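Local structure of probable primosomal replication protein n (4FDB) at residues L7-E15 / I26-S34. The protein probably takes part in restarting stalled replication forks, as a homodimer that binds single-stranded DNA and stabilises the PriA helicase on it. The protein carries 3 engineered substitutions. Numbering follows the deposited sequence.
Sequences LVATLVERE and IVNCLLSYS. Engineered in segment 7-15: Val12 (natural residue Ala).
Leu30 is met by two consecutive residues of the opposing strand, Val12 and Glu13, which makes a classic beta bulge in the antiparallel hairpin that opens this OB fold. Val12 N donates to Leu30 O (2.9 Å) and Glu13 O receives Leu30 N (3.0 Å), so two residues of strand 7-14 span one of strand 26-34 and the register slips by one. The N-to-C directions of the two segments make 131°, well short of the 180° of a straight antiparallel pair, as suits strongly coiled OB-fold strands.

On the face turned to the interior, small and branched side chains interlock. Leu11 pushes CD1 into the notch between Cys29 CB (3.7 Å) and Leu31 CD2; its CG stands anti to the backbone N (chi1 175°), which carries the branch over the partner strand. Ala9 is short enough for its methyl to sit against Ser32 O while touching Leu31 CB. Leu71, Ala52 and Leu62 continue this apolar layer.

The other face is more open. Here the engineered Val12 runs side by side with Leu30, while its CG2 presses tightly on Ser32 CB at 3.5 Å. Leu30 also lays CB against the aliphatic CG of Glu13, whose carboxylate ends an extended chain on this exposed side.

Where the strands splay toward the dimer interface, water 1 bridges the gap, donating to Val8 O and accepting from Ser34 N. Tyr33 suits this end because its flat ring lies against Leu7 while its hydroxyl, at the far end of the ring, hydrogen-bonds Ala1 O of the second subunit. Leu7 CD1 meets the ring obliquely, whereas Val8 O lies at its edge, near the ring plane, 3.2 Å from Tyr33 CD1.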
loop_
_atom_site.group_PDB
_atom_site.type_symbol
_atom_site.label_atom_id
_atom_site.label_comp_id
_atom_site.label_asym_id
_atom_site.label_seq_id
_atom_site.Cartn_x
_atom_site.Cartn_y
_atom_site.Cartn_z
ATOM N N LEU A 7 -2.961 -1.268 -7.983
ATOM C CA LEU A 7 -1.923 -2.253 -8.166
ATOM C C LEU A 7 -2.338 -3.184 -9.289
ATOM O O LEU A 7 -3.463 -3.669 -9.298
ATOM C CB LEU A 7 -1.719 -3.043 -6.872
ATOM C CG LEU A 7 -0.438 -3.892 -6.794
ATOM C CD1 LEU A 7 0.788 -2.988 -6.767
ATOM C CD2 LEU A 7 -0.449 -4.771 -5.565
ATOM N N VAL A 8 -1.447 -3.390 -10.249
ATOM C CA VAL A 8 -1.647 -4.444 -11.238
ATOM C C VAL A 8 -0.768 -5.607 -10.815
ATOM O O VAL A 8 0.444 -5.460 -10.728
ATOM C CB VAL A 8 -1.243 -3.984 -12.634
ATOM C CG1 VAL A 8 -1.154 -5.186 -13.588
ATOM C CG2 VAL A 8 -2.237 -2.960 -13.145
ATOM N N ALA A 9 -1.370 -6.761 -10.550
ATOM C CA ALA A 9 -0.625 -7.842 -9.914
ATOM C C ALA A 9 -1.228 -9.191 -10.256
ATOM O O ALA A 9 -2.391 -9.281 -10.629
ATOM C CB ALA A 9 -0.600 -7.645 -8.406
ATOM N N THR A 10 -0.420 -10.236 -10.122
ATOM C CA THR A 10 -0.845 -11.586 -10.446
ATOM C C THR A 10 -1.437 -12.259 -9.215
ATOM O O THR A 10 -0.853 -12.214 -8.137
ATOM C CB THR A 10 0.359 -12.401 -10.929
ATOM O OG1 THR A 10 0.914 -11.762 -12.083
ATOM C CG2 THR A 10 -0.044 -13.836 -11.273
ATOM N N LEU A 11 -2.600 -12.890 -9.369
ATOM C CA LEU A 11 -3.162 -13.666 -8.268
ATOM C C LEU A 11 -2.338 -14.936 -8.097
ATOM O O LEU A 11 -2.256 -15.733 -9.009
ATOM C CB LEU A 11 -4.611 -14.041 -8.551
ATOM C CG LEU A 11 -5.216 -14.958 -7.485
ATOM C CD1 LEU A 11 -5.342 -14.204 -6.192
ATOM C CD2 LEU A 11 -6.567 -15.522 -7.924
ATOM N N VAL A 12 -1.718 -15.112 -6.932
ATOM C CA VAL A 12 -0.857 -16.270 -6.697
ATOM C C VAL A 12 -1.641 -17.415 -6.077
ATOM O O VAL A 12 -1.540 -18.577 -6.475
ATOM C CB VAL A 12 0.285 -15.884 -5.709
ATOM C CG1 VAL A 12 1.181 -17.075 -5.435
ATOM C CG2 VAL A 12 1.092 -14.719 -6.251
ATOM N N GLU A 13 -2.417 -17.084 -5.051
ATOM C CA GLU A 13 -3.219 -18.108 -4.427
ATOM C C GLU A 13 -4.363 -17.452 -3.693
ATOM O O GLU A 13 -4.337 -16.255 -3.399
ATOM C CB GLU A 13 -2.380 -18.958 -3.474
ATOM C CG GLU A 13 -1.542 -18.166 -2.505
ATOM C CD GLU A 13 -0.662 -19.055 -1.630
ATOM O OE1 GLU A 13 0.254 -19.735 -2.158
ATOM O OE2 GLU A 13 -0.887 -19.078 -0.402
ATOM N N ARG A 14 -5.385 -18.236 -3.421
ATOM C CA ARG A 14 -6.477 -17.720 -2.604
ATOM C C ARG A 14 -6.950 -18.787 -1.644
ATOM O O ARG A 14 -6.797 -19.983 -1.910
ATOM C CB ARG A 14 -7.618 -17.157 -3.464
ATOM C CG ARG A 14 -8.056 -18.035 -4.595
ATOM C CD ARG A 14 -9.255 -17.437 -5.341
ATOM N NE ARG A 14 -9.543 -18.202 -6.562
ATOM C CZ ARG A 14 -10.262 -19.314 -6.597
ATOM N NH1 ARG A 14 -10.797 -19.807 -5.481
ATOM N NH2 ARG A 14 -10.464 -19.935 -7.752
ATOM N N GLU A 15 -7.464 -18.345 -0.501
ATOM C CA GLU A 15 -7.952 -19.243 0.528
ATOM C C GLU A 15 -9.422 -19.548 0.306
ATOM O O GLU A 15 -10.113 -18.821 -0.410
ATOM C CB GLU A 15 -7.789 -18.591 1.900
ATOM C CG GLU A 15 -6.370 -18.166 2.228
ATOM C CD GLU A 15 -5.426 -19.342 2.332
ATOM O OE1 GLU A 15 -5.868 -20.416 2.791
ATOM O OE2 GLU A 15 -4.245 -19.202 1.952
ATOM N N ILE A 26 -15.570 -13.367 2.944
ATOM C CA ILE A 26 -14.232 -12.829 2.741
ATOM C C ILE A 26 -13.388 -13.867 2.040
ATOM O O ILE A 26 -13.377 -15.022 2.453
ATOM C CB ILE A 26 -13.537 -12.619 4.081
ATOM C CG1 ILE A 26 -14.396 -11.760 5.011
ATOM C CG2 ILE A 26 -12.137 -12.047 3.867
ATOM C CD1 ILE A 26 -14.466 -10.331 4.606
ATOM N N VAL A 27 -12.675 -13.452 0.999
ATOM C CA VAL A 27 -11.653 -14.301 0.389
ATOM C C VAL A 27 -10.296 -13.631 0.561
ATOM O O VAL A 27 -10.062 -12.550 0.028
ATOM C CB VAL A 27 -11.945 -14.590 -1.107
ATOM C CG1 VAL A 27 -10.738 -15.238 -1.788
ATOM C CG2 VAL A 27 -13.170 -15.495 -1.246
ATOM N N ASN A 28 -9.428 -14.263 1.344
ATOM C CA ASN A 28 -8.044 -13.834 1.477
ATOM C C ASN A 28 -7.221 -14.361 0.320
ATOM O O ASN A 28 -7.411 -15.488 -0.117
ATOM C CB ASN A 28 -7.460 -14.354 2.781
ATOM C CG ASN A 28 -7.988 -13.608 3.984
ATOM O OD1 ASN A 28 -9.002 -13.986 4.562
ATOM N ND2 ASN A 28 -7.301 -12.539 4.365
ATOM N N CYS A 29 -6.299 -13.550 -0.172
ATOM C CA CYS A 29 -5.451 -14.016 -1.259
ATOM C C CYS A 29 -4.068 -13.404 -1.169
ATOM O O CYS A 29 -3.799 -12.559 -0.312
ATOM C CB CYS A 29 -6.103 -13.725 -2.608
ATOM S SG CYS A 29 -6.415 -11.998 -2.927
ATOM N N LEU A 30 -3.175 -13.889 -2.025
ATOM C CA LEU A 30 -1.829 -13.357 -2.119
ATOM C C LEU A 30 -1.657 -12.877 -3.547
ATOM O O LEU A 30 -1.960 -13.618 -4.504
ATOM C CB LEU A 30 -0.815 -14.472 -1.839
ATOM C CG LEU A 30 0.671 -14.098 -1.850
ATOM C CD1 LEU A 30 0.986 -13.128 -0.718
ATOM C CD2 LEU A 30 1.528 -15.345 -1.737
ATOM N N LEU A 31 -1.168 -11.654 -3.690
ATOM C CA LEU A 31 -0.888 -11.063 -5.000
ATOM C C LEU A 31 0.604 -10.871 -5.166
ATOM O O LEU A 31 1.314 -10.646 -4.201
ATOM C CB LEU A 31 -1.567 -9.698 -5.116
ATOM C CG LEU A 31 -3.079 -9.730 -4.928
ATOM C CD1 LEU A 31 -3.621 -8.313 -4.956
ATOM C CD2 LEU A 31 -3.731 -10.572 -6.018
ATOM N N SER A 32 1.084 -10.954 -6.400
ATOM C CA SER A 32 2.502 -10.778 -6.668
ATOM C C SER A 32 2.632 -9.656 -7.657
ATOM O O SER A 32 2.064 -9.730 -8.754
ATOM C CB SER A 32 3.074 -12.046 -7.312
ATOM O OG SER A 32 4.412 -11.838 -7.734
ATOM N N TYR A 33 3.385 -8.631 -7.275
ATOM C CA TYR A 33 3.674 -7.507 -8.144
ATOM C C TYR A 33 5.075 -7.612 -8.735
ATOM O O TYR A 33 6.050 -7.911 -8.034
ATOM C CB TYR A 33 3.542 -6.160 -7.387
ATOM C CG TYR A 33 3.942 -4.993 -8.268
ATOM C CD1 TYR A 33 3.020 -4.386 -9.110
ATOM C CD2 TYR A 33 5.260 -4.534 -8.301
ATOM C CE1 TYR A 33 3.402 -3.348 -9.952
ATOM C CE2 TYR A 33 5.638 -3.497 -9.129
ATOM C CZ TYR A 33 4.706 -2.918 -9.959
ATOM O OH TYR A 33 5.098 -1.890 -10.788
ATOM N N SER A 34 5.183 -7.325 -10.028
ATOM C CA SER A 34 6.476 -7.241 -10.699
ATOM C C SER A 34 6.455 -6.150 -11.768
ATOM O O SER A 34 5.741 -6.252 -12.768
ATOM C CB SER A 34 6.851 -8.585 -11.323
ATOM O OG SER A 34 5.863 -9.006 -12.246
HETATM O O HOH W 1 2.572 -6.946 -11.598
HETATM O O HOH W 2 2.724 -9.812 -11.900
#